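Local coordinates for protein MATE family efflux transporter (Vibrio cholerae, PDB 6IDP) that probably exports drugs and other toxic compounds across the bacterial membrane as a proton-dependent MATE-family multidrug transporter, at residues 266-271 with 346-351; 72-77 with 230-235; 151-156 with 209-214. All blocks are in the same frame, centred on the assembly; numbering follows the deposited sequence.

Contact 1 (266-271 with 346-351); sequences VAAWAL and SQILNL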
ATOM      1  N   VAL A 266     -18.771  -0.882 -15.743  1.00 40.21           N
ATOM      2  CA  VAL A 266     -18.140  -0.146 -14.652  1.00 41.99           C
ATOM      3  C   VAL A 266     -18.217  -0.951 -13.356  1.00 38.62           C
ATOM      4  O   VAL A 266     -17.232  -1.069 -12.631  1.00 43.97           O
ATOM      5  CB  VAL A 266     -18.792   1.237 -14.443  1.00 43.91           C
ATOM      6  CG1 VAL A 266     -18.198   1.930 -13.224  1.00 40.24           C
ATOM      7  CG2 VAL A 266     -18.612   2.099 -15.681  1.00 51.80           C
ATOM      8  N   ALA A 267     -19.390  -1.515 -13.083  1.00 36.62           N
ATOM      9  CA  ALA A 267     -19.600  -2.317 -11.883  1.00 37.40           C
ATOM     10  C   ALA A 267     -18.756  -3.593 -11.898  1.00 39.36           C
ATOM     11  O   ALA A 267     -18.236  -4.014 -10.866  1.00 37.96           O
ATOM     12  CB  ALA A 267     -21.075  -2.664 -11.731  1.00 32.44           C
ATOM     13  N   ALA A 268     -18.628  -4.207 -13.069  1.00 34.69           N
ATOM     14  CA  ALA A 268     -17.863  -5.439 -13.198  1.00 31.59           C
ATOM     15  C   ALA A 268     -16.379  -5.182 -12.962  1.00 36.43           C
ATOM     16  O   ALA A 268     -15.683  -6.007 -12.368  1.00 35.92           O
ATOM     17  CB  ALA A 268     -18.082  -6.061 -14.565  1.00 26.88           C
ATOM     18  N   TRP A 269     -15.898  -4.034 -13.426  1.00 36.49           N
ATOM     19  CA  TRP A 269     -14.498  -3.673 -13.257  1.00 38.27           C
ATOM     20  C   TRP A 269     -14.171  -3.420 -11.788  1.00 42.11           C
ATOM     21  O   TRP A 269     -13.082  -3.755 -11.319  1.00 39.79           O
ATOM     22  CB  TRP A 269     -14.156  -2.441 -14.092  1.00 38.28           C
ATOM     23  CG  TRP A 269     -12.718  -2.038 -13.988  1.00 42.45           C
ATOM     24  CD1 TRP A 269     -12.188  -1.095 -13.151  1.00 41.21           C
ATOM     25  CD2 TRP A 269     -11.624  -2.564 -14.745  1.00 44.20           C
ATOM     26  NE1 TRP A 269     -10.831  -1.003 -13.344  1.00 42.04           N
ATOM     27  CE2 TRP A 269     -10.459  -1.894 -14.316  1.00 47.86           C
ATOM     28  CE3 TRP A 269     -11.513  -3.536 -15.743  1.00 41.26           C
ATOM     29  CZ2 TRP A 269      -9.200  -2.168 -14.852  1.00 45.22           C
ATOM     30  CZ3 TRP A 269     -10.264  -3.805 -16.271  1.00 45.19           C
ATOM     31  CH2 TRP A 269      -9.126  -3.125 -15.826  1.00 45.80           C
ATOM     32  N   ALA A 270     -15.117  -2.826 -11.067  1.00 36.21           N
ATOM     33  CA  ALA A 270     -14.930  -2.573  -9.645  1.00 39.83           C
ATOM     34  C   ALA A 270     -14.761  -3.888  -8.891  1.00 36.79           C
ATOM     35  O   ALA A 270     -13.857  -4.027  -8.069  1.00 38.91           O
ATOM     36  CB  ALA A 270     -16.097  -1.774  -9.082  1.00 30.59           C
ATOM     37  N   LEU A 271     -15.626  -4.855  -9.182  1.00 36.41           N
ATOM     38  CA  LEU A 271     -15.520  -6.174  -8.568  1.00 35.98           C
ATOM     39  C   LEU A 271     -14.241  -6.884  -9.016  1.00 37.54           C
ATOM     40  O   LEU A 271     -13.583  -7.551  -8.217  1.00 31.59           O
ATOM     41  CB  LEU A 271     -16.749  -7.021  -8.899  1.00 33.76           C
ATOM     42  CG  LEU A 271     -18.060  -6.551  -8.257  1.00 34.54           C
ATOM     43  CD1 LEU A 271     -19.253  -7.284  -8.848  1.00 33.91           C
ATOM     44  CD2 LEU A 271     -18.014  -6.730  -6.747  1.00 35.22           C
ATOM     45  N   SER A 346     -22.277  -9.992 -13.892  1.00 29.87           N
ATOM     46  CA  SER A 346     -21.587 -11.255 -13.642  1.00 31.57           C
ATOM     47  C   SER A 346     -21.027 -11.871 -14.924  1.00 31.64           C
ATOM     48  O   SER A 346     -20.013 -12.565 -14.889  1.00 34.70           O
ATOM     49  CB  SER A 346     -22.518 -12.250 -12.942  1.00 30.38           C
ATOM     50  OG  SER A 346     -23.581 -12.648 -13.788  1.00 36.80           O
ATOM     51  N   GLN A 347     -21.684 -11.617 -16.052  1.00 25.31           N
ATOM     52  CA  GLN A 347     -21.199 -12.119 -17.334  1.00 25.43           C
ATOM     53  C   GLN A 347     -19.892 -11.436 -17.741  1.00 29.95           C
ATOM     54  O   GLN A 347     -18.974 -12.081 -18.250  1.00 29.01           O
ATOM     55  CB  GLN A 347     -22.252 -11.928 -18.428  1.00 25.19           C
ATOM     56  CG  GLN A 347     -23.385 -12.945 -18.394  1.00 28.49           C
ATOM     57  CD  GLN A 347     -24.308 -12.816 -19.591  1.00 33.18           C
ATOM     58  OE1 GLN A 347     -24.055 -12.024 -20.499  1.00 35.27           O
ATOM     59  NE2 GLN A 347     -25.382 -13.597 -19.601  1.00 32.01           N
ATOM     60  N   ILE A 348     -19.817 -10.128 -17.517  1.00 28.36           N
ATOM     61  CA  ILE A 348     -18.617  -9.366 -17.843  1.00 28.07           C
ATOM     62  C   ILE A 348     -17.504  -9.670 -16.843  1.00 29.36           C
ATOM     63  O   ILE A 348     -16.330  -9.753 -17.209  1.00 28.28           O
ATOM     64  CB  ILE A 348     -18.906  -7.850 -17.865  1.00 28.69           C
ATOM     65  CG1 ILE A 348     -19.970  -7.533 -18.919  1.00 27.89           C
ATOM     66  CG2 ILE A 348     -17.634  -7.064 -18.145  1.00 29.72           C
ATOM     67  CD1 ILE A 348     -20.340  -6.059 -19.004  1.00 34.56           C
ATOM     68  N   LEU A 349     -17.882  -9.852 -15.582  1.00 24.82           N
ATOM     69  CA  LEU A 349     -16.929 -10.217 -14.541  1.00 25.48           C
ATOM     70  C   LEU A 349     -16.355 -11.611 -14.791  1.00 28.65           C
ATOM     71  O   LEU A 349     -15.171 -11.852 -14.558  1.00 32.95           O
ATOM     72  CB  LEU A 349     -17.592 -10.147 -13.162  1.00 27.01           C
ATOM     73  CG  LEU A 349     -16.752 -10.575 -11.958  1.00 25.68           C
ATOM     74  CD1 LEU A 349     -15.480  -9.736 -11.838  1.00 24.15           C
ATOM     75  CD2 LEU A 349     -17.580 -10.494 -10.682  1.00 25.38           C
ATOM     76  N   ASN A 350     -17.201 -12.522 -15.267  1.00 29.44           N
ATOM     77  CA  ASN A 350     -16.772 -13.869 -15.647  1.00 29.36           C
ATOM     78  C   ASN A 350     -15.628 -13.809 -16.659  1.00 31.07           C
ATOM     79  O   ASN A 350     -14.666 -14.576 -16.577  1.00 30.11           O
ATOM     80  CB  ASN A 350     -17.954 -14.657 -16.224  1.00 26.63           C
ATOM     81  CG  ASN A 350     -17.696 -16.154 -16.294  1.00 32.22           C
ATOM     82  OD1 ASN A 350     -16.553 -16.613 -16.244  1.00 28.89           O
ATOM     83  ND2 ASN A 350     -18.771 -16.927 -16.420  1.00 31.11           N
ATOM     84  N   LEU A 351     -15.735 -12.880 -17.605  1.00 27.92           N
ATOM     85  CA  LEU A 351     -14.699 -12.687 -18.611  1.00 30.83           C
ATOM     86  C   LEU A 351     -13.411 -12.153 -17.993  1.00 32.50           C
ATOM     87  O   LEU A 351     -12.316 -12.576 -18.356  1.00 31.69           O
ATOM     88  CB  LEU A 351     -15.186 -11.735 -19.703  1.00 30.08           C
ATOM     89  CG  LEU A 351     -14.269 -11.625 -20.919  1.00 31.96           C
ATOM     90  CD1 LEU A 351     -14.113 -12.982 -21.586  1.00 30.94           C
ATOM     91  CD2 LEU A 351     -14.804 -10.603 -21.900  1.00 30.34           C
TER
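In a helix-helix crossing within the second MatE family region, Ala268 of helix 263-279 sets its methyl group against Ile348 and Leu349 of the short helix 343-355. The segment axes approach to 8.5 Å at a signed angle of -46°, and the small alanine allows a close approach of the backbones: Ala268 CA lies 5.1 Å from Leu349 CA. Ala268 CB touches the branch methyl of Ile348, CB to CG2 3.7 Å. CG2 is anti to the Ile348 backbone N, and this torsion turns it toward the alanine. The crossing joins two parts of the all-helical MATE fold separated by 74 residues, most of them helical. One turn after Ala268, Leu271 crosses the Leu349 side chain at about a right angle. Leu349 CD2 lies 4.0 Å from Leu271 CB and 4.1 Å from Leu271 CD1, and its sister methyl CD1 packs 3.8 Å from the Ala268 carbonyl O. CG anti to the backbone N (chi1 177°) carries the isobutyl end of Leu349 toward helix 263-279, where CD1 and CD2 both touch it. Met339 of helix 332-339 touches both leucines, whereas Trp269 turns to another side of its helix and packs on Tyr394, Leu410 and Phe411 of helix 379-435.

Contact 2 (72-77 with 230-235); sequences TAVISR and LTALGH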
ATOM      1  N   THR A  72      12.364   2.446   6.090  1.00 32.56           N
ATOM      2  CA  THR A  72      12.808   1.059   6.051  1.00 31.81           C
ATOM      3  C   THR A  72      14.142   0.919   5.323  1.00 31.14           C
ATOM      4  O   THR A  72      15.044   0.236   5.800  1.00 33.17           O
ATOM      5  CB  THR A  72      11.752   0.154   5.378  1.00 34.41           C
ATOM      6  OG1 THR A  72      10.647  -0.024   6.270  1.00 37.35           O
ATOM      7  CG2 THR A  72      12.341  -1.201   5.049  1.00 41.23           C
ATOM      8  N   ALA A  73      14.269   1.586   4.181  1.00 24.27           N
ATOM      9  CA  ALA A  73      15.474   1.489   3.367  1.00 26.21           C
ATOM     10  C   ALA A  73      16.708   2.085   4.052  1.00 30.81           C
ATOM     11  O   ALA A  73      17.779   1.481   4.048  1.00 32.95           O
ATOM     12  CB  ALA A  73      15.250   2.160   2.021  1.00 23.10           C
ATOM     13  N   VAL A  74      16.562   3.267   4.638  1.00 27.08           N
ATOM     14  CA  VAL A  74      17.712   3.961   5.202  1.00 24.85           C
ATOM     15  C   VAL A  74      18.131   3.368   6.546  1.00 27.13           C
ATOM     16  O   VAL A  74      19.322   3.175   6.799  1.00 29.55           O
ATOM     17  CB  VAL A  74      17.434   5.466   5.362  1.00 28.37           C
ATOM     18  CG1 VAL A  74      18.625   6.165   6.000  1.00 31.74           C
ATOM     19  CG2 VAL A  74      17.125   6.085   4.008  1.00 34.94           C
ATOM     20  N   ILE A  75      17.159   3.062   7.398  1.00 22.97           N
ATOM     21  CA  ILE A  75      17.467   2.534   8.722  1.00 25.73           C
ATOM     22  C   ILE A  75      18.011   1.103   8.675  1.00 28.71           C
ATOM     23  O   ILE A  75      18.975   0.790   9.374  1.00 28.72           O
ATOM     24  CB  ILE A  75      16.233   2.587   9.645  1.00 25.20           C
ATOM     25  CG1 ILE A  75      15.865   4.045   9.931  1.00 26.55           C
ATOM     26  CG2 ILE A  75      16.497   1.852  10.951  1.00 22.38           C
ATOM     27  CD1 ILE A  75      14.820   4.220  11.008  1.00 24.82           C
ATOM     28  N   SER A  76      17.419   0.241   7.849  1.00 25.65           N
ATOM     29  CA  SER A  76      17.878  -1.148   7.779  1.00 21.96           C
ATOM     30  C   SER A  76      19.298  -1.227   7.220  1.00 25.00           C
ATOM     31  O   SER A  76      20.107  -2.031   7.680  1.00 23.95           O
ATOM     32  CB  SER A  76      16.924  -2.012   6.945  1.00 23.63           C
ATOM     33  OG  SER A  76      16.895  -1.612   5.586  1.00 31.38           O
ATOM     34  N   ARG A  77      19.602  -0.382   6.242  1.00 23.63           N
ATOM     35  CA  ARG A  77      20.949  -0.329   5.686  1.00 25.41           C
ATOM     36  C   ARG A  77      21.953   0.137   6.737  1.00 29.64           C
ATOM     37  O   ARG A  77      23.047  -0.416   6.844  1.00 30.32           O
ATOM     38  CB  ARG A  77      20.998   0.590   4.463  1.00 25.52           C
ATOM     39  CG  ARG A  77      22.352   0.617   3.783  1.00 26.54           C
ATOM     40  CD  ARG A  77      22.289   1.351   2.461  1.00 34.49           C
ATOM     41  NE  ARG A  77      23.582   1.355   1.787  1.00 44.11           N
ATOM     42  CZ  ARG A  77      23.764   1.725   0.523  1.00 55.76           C
ATOM     43  NH1 ARG A  77      22.733   2.120  -0.211  1.00 58.25           N
ATOM     44  NH2 ARG A  77      24.978   1.697  -0.009  1.00 63.44           N
ATOM     45  N   LEU A 230      18.132  14.093   6.665  1.00 36.85           N
ATOM     46  CA  LEU A 230      16.955  14.514   5.918  1.00 33.85           C
ATOM     47  C   LEU A 230      17.162  14.336   4.421  1.00 37.45           C
ATOM     48  O   LEU A 230      16.227  14.020   3.687  1.00 42.05           O
ATOM     49  CB  LEU A 230      16.613  15.970   6.237  1.00 37.48           C
ATOM     50  CG  LEU A 230      15.991  16.204   7.615  1.00 44.40           C
ATOM     51  CD1 LEU A 230      15.636  17.672   7.816  1.00 46.84           C
ATOM     52  CD2 LEU A 230      14.766  15.320   7.801  1.00 36.85           C
ATOM     53  N   THR A 231      18.398  14.529   3.976  1.00 43.21           N
ATOM     54  CA  THR A 231      18.751  14.324   2.579  1.00 46.63           C
ATOM     55  C   THR A 231      18.673  12.845   2.213  1.00 40.54           C
ATOM     56  O   THR A 231      18.175  12.483   1.145  1.00 44.28           O
ATOM     57  CB  THR A 231      20.163  14.858   2.274  1.00 46.38           C
ATOM     58  OG1 THR A 231      20.214  16.259   2.566  1.00 50.98           O
ATOM     59  CG2 THR A 231      20.523  14.636   0.815  1.00 38.81           C
ATOM     60  N   ALA A 232      19.163  11.992   3.106  1.00 40.71           N
ATOM     61  CA  ALA A 232      19.127  10.551   2.885  1.00 34.59           C
ATOM     62  C   ALA A 232      17.688  10.047   2.833  1.00 36.15           C
ATOM     63  O   ALA A 232      17.321   9.285   1.939  1.00 34.49           O
ATOM     64  CB  ALA A 232      19.911   9.826   3.970  1.00 30.02           C
ATOM     65  N   LEU A 233      16.876  10.477   3.793  1.00 33.68           N
ATOM     66  CA  LEU A 233      15.472  10.080   3.831  1.00 35.37           C
ATOM     67  C   LEU A 233      14.716  10.641   2.628  1.00 36.87           C
ATOM     68  O   LEU A 233      13.949   9.930   1.981  1.00 31.74           O
ATOM     69  CB  LEU A 233      14.817  10.543   5.135  1.00 33.26           C
ATOM     70  CG  LEU A 233      15.243   9.808   6.409  1.00 36.80           C
ATOM     71  CD1 LEU A 233      14.747  10.541   7.650  1.00 35.97           C
ATOM     72  CD2 LEU A 233      14.742   8.367   6.398  1.00 31.46           C
ATOM     73  N   GLY A 234      14.954  11.916   2.329  1.00 38.27           N
ATOM     74  CA  GLY A 234      14.263  12.603   1.251  1.00 40.86           C
ATOM     75  C   GLY A 234      14.547  12.041  -0.129  1.00 38.85           C
ATOM     76  O   GLY A 234      13.687  12.084  -1.010  1.00 42.82           O
ATOM     77  N   HIS A 235      15.756  11.517  -0.315  1.00 32.53           N
ATOM     78  CA  HIS A 235      16.159  10.913  -1.581  1.00 35.98           C
ATOM     79  C   HIS A 235      15.259   9.744  -1.974  1.00 35.22           C
ATOM     80  O   HIS A 235      15.064   9.471  -3.160  1.00 28.42           O
ATOM     81  CB  HIS A 235      17.613  10.441  -1.506  1.00 36.77           C
ATOM     82  CG  HIS A 235      18.059   9.669  -2.709  1.00 46.95           C
ATOM     83  ND1 HIS A 235      18.259  10.259  -3.939  1.00 49.27           N
ATOM     84  CD2 HIS A 235      18.337   8.354  -2.873  1.00 46.75           C
ATOM     85  CE1 HIS A 235      18.644   9.340  -4.808  1.00 44.34           C
ATOM     86  NE2 HIS A 235      18.699   8.176  -4.187  1.00 45.97           N
TER
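Thr72 O, on the helix whose Val74 meets Ala232 and Leu233, is gripped twice by one residue. It accepts the backbone N of Ser76 at 3.1 Å and, more closely, the hydroxyl Ser76 OG at 2.6 Å. The hydroxyl comes in at a C=O...donor angle of 151°, tilted 21° from the carbonyl plane; this bond to the carbonyl one turn earlier holds OG within its own helix. The contact with helix 226-259 is made by Val74, and both of its methyls take part. CG1 lies 4.4 Å from Ala232 CB. CG2 faces Ala232 O at 3.8 Å and Leu233 CD2 at 4.1 Å. Leu233 does not aim straight at the valine from its backbone; its CG stands anti to its own carbonyl carbon (chi1 -71°), and from there CD2 swings across at about a right angle to the Val74 side chain. Helix 84-111 closes one side of this packing, with Leu90 on Val74 and Leu93 on Leu233. Helix 54-80 lies in the N-terminal MatE region and helix 226-259 runs into the second, so in the two-lobed MATE fold an N-lobe helix here probably packs on the first C-lobe helix. The nearest CA atoms, Val74 CA and Leu233 CA, are 6.7 Å apart. The segments are therefore joined by van der Waals contact, with no hydrogen bond between them.

Contact 3 (151-156 with 209-214); sequences YSVCRA and PKVAQR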
ATOM      1  N   TYR A 151       5.390   1.209  13.018  1.00 27.63           N
ATOM      2  CA  TYR A 151       5.449  -0.072  12.318  1.00 25.68           C
ATOM      3  C   TYR A 151       6.650  -0.121  11.381  1.00 25.95           C
ATOM      4  O   TYR A 151       7.291  -1.161  11.232  1.00 32.51           O
ATOM      5  CB  TYR A 151       4.165  -0.326  11.517  1.00 23.31           C
ATOM      6  CG  TYR A 151       2.951  -0.675  12.345  1.00 26.14           C
ATOM      7  CD1 TYR A 151       3.064  -0.975  13.698  1.00 25.82           C
ATOM      8  CD2 TYR A 151       1.687  -0.715  11.768  1.00 28.83           C
ATOM      9  CE1 TYR A 151       1.945  -1.299  14.452  1.00 28.66           C
ATOM     10  CE2 TYR A 151       0.568  -1.035  12.514  1.00 29.86           C
ATOM     11  CZ  TYR A 151       0.702  -1.327  13.851  1.00 31.43           C
ATOM     12  OH  TYR A 151      -0.415  -1.644  14.587  1.00 37.90           O
ATOM     13  N   SER A 152       6.941   1.010  10.747  1.00 23.50           N
ATOM     14  CA  SER A 152       8.045   1.103   9.800  1.00 24.86           C
ATOM     15  C   SER A 152       9.395   1.010  10.502  1.00 26.21           C
ATOM     16  O   SER A 152      10.341   0.452   9.953  1.00 31.40           O
ATOM     17  CB  SER A 152       7.957   2.405   9.001  1.00 23.52           C
ATOM     18  OG  SER A 152       6.754   2.450   8.253  1.00 38.63           O
ATOM     19  N   VAL A 153       9.481   1.558  11.711  1.00 24.20           N
ATOM     20  CA  VAL A 153      10.697   1.444  12.505  1.00 27.71           C
ATOM     21  C   VAL A 153      10.913  -0.005  12.959  1.00 30.52           C
ATOM     22  O   VAL A 153      12.036  -0.508  12.915  1.00 32.73           O
ATOM     23  CB  VAL A 153      10.662   2.391  13.727  1.00 23.72           C
ATOM     24  CG1 VAL A 153      11.836   2.120  14.657  1.00 24.58           C
ATOM     25  CG2 VAL A 153      10.667   3.844  13.268  1.00 22.97           C
ATOM     26  N   CYS A 154       9.840  -0.674  13.377  1.00 28.97           N
ATOM     27  CA  CYS A 154       9.901  -2.096  13.731  1.00 30.67           C
ATOM     28  C   CYS A 154      10.425  -2.934  12.576  1.00 29.69           C
ATOM     29  O   CYS A 154      11.341  -3.740  12.738  1.00 24.92           O
ATOM     30  CB  CYS A 154       8.521  -2.624  14.134  1.00 30.97           C
ATOM     31  SG  CYS A 154       7.855  -1.969  15.673  1.00 31.85           S
ATOM     32  N   ARG A 155       9.810  -2.740  11.414  1.00 29.15           N
ATOM     33  CA  ARG A 155      10.167  -3.463  10.205  1.00 28.31           C
ATOM     34  C   ARG A 155      11.605  -3.155   9.804  1.00 30.19           C
ATOM     35  O   ARG A 155      12.359  -4.056   9.442  1.00 31.99           O
ATOM     36  CB  ARG A 155       9.191  -3.119   9.073  1.00 24.76           C
ATOM     37  CG  ARG A 155       7.801  -3.728   9.256  1.00 32.77           C
ATOM     38  CD  ARG A 155       6.796  -3.208   8.228  1.00 39.37           C
ATOM     39  NE  ARG A 155       7.394  -3.063   6.907  1.00 44.80           N
ATOM     40  CZ  ARG A 155       7.425  -1.926   6.221  1.00 39.83           C
ATOM     41  NH1 ARG A 155       6.877  -0.830   6.725  1.00 27.50           N
ATOM     42  NH2 ARG A 155       7.998  -1.886   5.026  1.00 46.37           N
ATOM     43  N   ALA A 156      11.984  -1.885   9.900  1.00 23.90           N
ATOM     44  CA  ALA A 156      13.349  -1.465   9.598  1.00 28.63           C
ATOM     45  C   ALA A 156      14.358  -2.199  10.480  1.00 27.30           C
ATOM     46  O   ALA A 156      15.486  -2.457  10.064  1.00 35.53           O
ATOM     47  CB  ALA A 156      13.495   0.040   9.769  1.00 25.78           C
ATOM     48  N   PRO A 209       6.202   1.999  23.715  1.00 35.73           N
ATOM     49  CA  PRO A 209       7.152   1.608  24.766  1.00 34.84           C
ATOM     50  C   PRO A 209       8.005   0.401  24.383  1.00 38.52           C
ATOM     51  O   PRO A 209       9.129   0.275  24.869  1.00 33.99           O
ATOM     52  CB  PRO A 209       6.245   1.277  25.959  1.00 38.44           C
ATOM     53  CG  PRO A 209       4.909   0.985  25.361  1.00 38.90           C
ATOM     54  CD  PRO A 209       4.804   1.881  24.172  1.00 32.48           C
ATOM     55  N   LYS A 210       7.477  -0.472  23.533  1.00 38.32           N
ATOM     56  CA  LYS A 210       8.237  -1.627  23.071  1.00 38.89           C
ATOM     57  C   LYS A 210       9.390  -1.185  22.173  1.00 39.27           C
ATOM     58  O   LYS A 210      10.504  -1.703  22.270  1.00 34.16           O
ATOM     59  CB  LYS A 210       7.329  -2.611  22.335  1.00 35.56           C
ATOM     60  CG  LYS A 210       6.520  -3.519  23.253  1.00 34.03           C
ATOM     61  CD  LYS A 210       5.346  -4.144  22.515  1.00 40.83           C
ATOM     62  CE  LYS A 210       4.812  -5.369  23.242  1.00 47.99           C
ATOM     63  NZ  LYS A 210       4.527  -5.098  24.676  1.00 63.14           N
ATOM     64  N   VAL A 211       9.116  -0.215  21.306  1.00 33.97           N
ATOM     65  CA  VAL A 211      10.137   0.333  20.423  1.00 35.34           C
ATOM     66  C   VAL A 211      11.241   1.015  21.236  1.00 38.94           C
ATOM     67  O   VAL A 211      12.430   0.856  20.946  1.00 31.83           O
ATOM     68  CB  VAL A 211       9.518   1.324  19.413  1.00 36.34           C
ATOM     69  CG1 VAL A 211      10.591   2.152  18.734  1.00 38.27           C
ATOM     70  CG2 VAL A 211       8.689   0.571  18.380  1.00 35.86           C
ATOM     71  N   ALA A 212      10.845   1.748  22.270  1.00 36.33           N
ATOM     72  CA  ALA A 212      11.800   2.431  23.133  1.00 39.00           C
ATOM     73  C   ALA A 212      12.629   1.444  23.956  1.00 39.65           C
ATOM     74  O   ALA A 212      13.835   1.627  24.122  1.00 45.13           O
ATOM     75  CB  ALA A 212      11.078   3.399  24.047  1.00 37.01           C
ATOM     76  N   GLN A 213      11.976   0.404  24.471  1.00 33.78           N
ATOM     77  CA  GLN A 213      12.642  -0.617  25.278  1.00 33.17           C
ATOM     78  C   GLN A 213      13.729  -1.330  24.474  1.00 35.12           C
ATOM     79  O   GLN A 213      14.783  -1.684  25.007  1.00 36.21           O
ATOM     80  CB  GLN A 213      11.619  -1.631  25.803  1.00 35.07           C
ATOM     81  CG  GLN A 213      12.138  -2.575  26.882  1.00 46.71           C
ATOM     82  CD  GLN A 213      12.898  -3.769  26.331  1.00 58.82           C
ATOM     83  OE1 GLN A 213      12.612  -4.251  25.235  1.00 63.79           O
ATOM     84  NE2 GLN A 213      13.875  -4.251  27.093  1.00 67.22           N
ATOM     85  N   ARG A 214      13.463  -1.532  23.187  1.00 32.47           N
ATOM     86  CA  ARG A 214      14.404  -2.198  22.297  1.00 37.27           C
ATOM     87  C   ARG A 214      15.418  -1.212  21.731  1.00 36.17           C
ATOM     88  O   ARG A 214      16.292  -1.593  20.950  1.00 34.82           O
ATOM     89  CB  ARG A 214      13.658  -2.897  21.160  1.00 30.41           C
ATOM     90  CG  ARG A 214      12.818  -4.076  21.612  1.00 35.12           C
ATOM     91  CD  ARG A 214      12.070  -4.681  20.443  1.00 49.36           C
ATOM     92  NE  ARG A 214      11.352  -5.895  20.810  1.00 65.42           N
ATOM     93  CZ  ARG A 214      10.037  -5.961  20.987  1.00 69.04           C
ATOM     94  NH1 ARG A 214       9.290  -4.879  20.825  1.00 75.96           N
ATOM     95  NH2 ARG A 214       9.470  -7.110  21.323  1.00 68.50           N
TER
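Val153, Cys154 and Val211, which meet across the contact, all also pack on the indole of Trp216, in the loop following helix 189-213. Tyr151 brings a second ring, which packs on Pro163, Leu166 and Met167 of helix 161-184 and touches a bound monoolein, without reaching the opposite segment. Between the segments themselves no flat groups meet; a forked valine faces a methyl and a sulfur. Val211 divides its two methyls between neighbouring residues of helix 124-156. CG2 touches the sulfur, with Cys154 SG 3.8 Å from Val211 CG2, and CG1 stands a looser 4.3 Å from Val153 CG1. The fork follows from the valine torsion: CG1 is anti to the backbone N (chi1 166°), which turns CG2 anti to the carbonyl carbon, and both arms open toward the other helix. Cys154 leaves its backbone to the side of the approach, but SG, placed beside its backbone N, still reaches Val211. The nearest CA atoms, Cys154 CA and Val211 CA, are 7.1 Å apart, and side-chain ends bridge the gap. All three touching residues are buried. Helix 189-213 is kinked at Pro209, whose ring nitrogen has no hydrogen to give to the turn before. This packs the last turns of helices 124-156 and 189-213 together, two helices of what is, by the usual MATE topology, the N-lobe six-helix bundle.

Overall arrangement
Contacts 2 and 3 are neighbours, their centres 16 Å apart on one side of the chain's centre, whereas contact 1 lies on the opposite side, its centre about 42 Å from each of theirs. Along the chain, contact 3 is nested inside the loop closed by contact 2, and contact 1 follows in series. Helices 54-80 and 124-156 tie contacts 2 and 3 together: Ile75 CG2 meets Ala156 CB at 3.7 Å. Contact 3 lies within the N-terminal half, contact 1 within the C-terminal half, and contact 2 reaches from one to the other, consistent with the two-lobed MATE fold. At both sites the segments meet through apolar side chains.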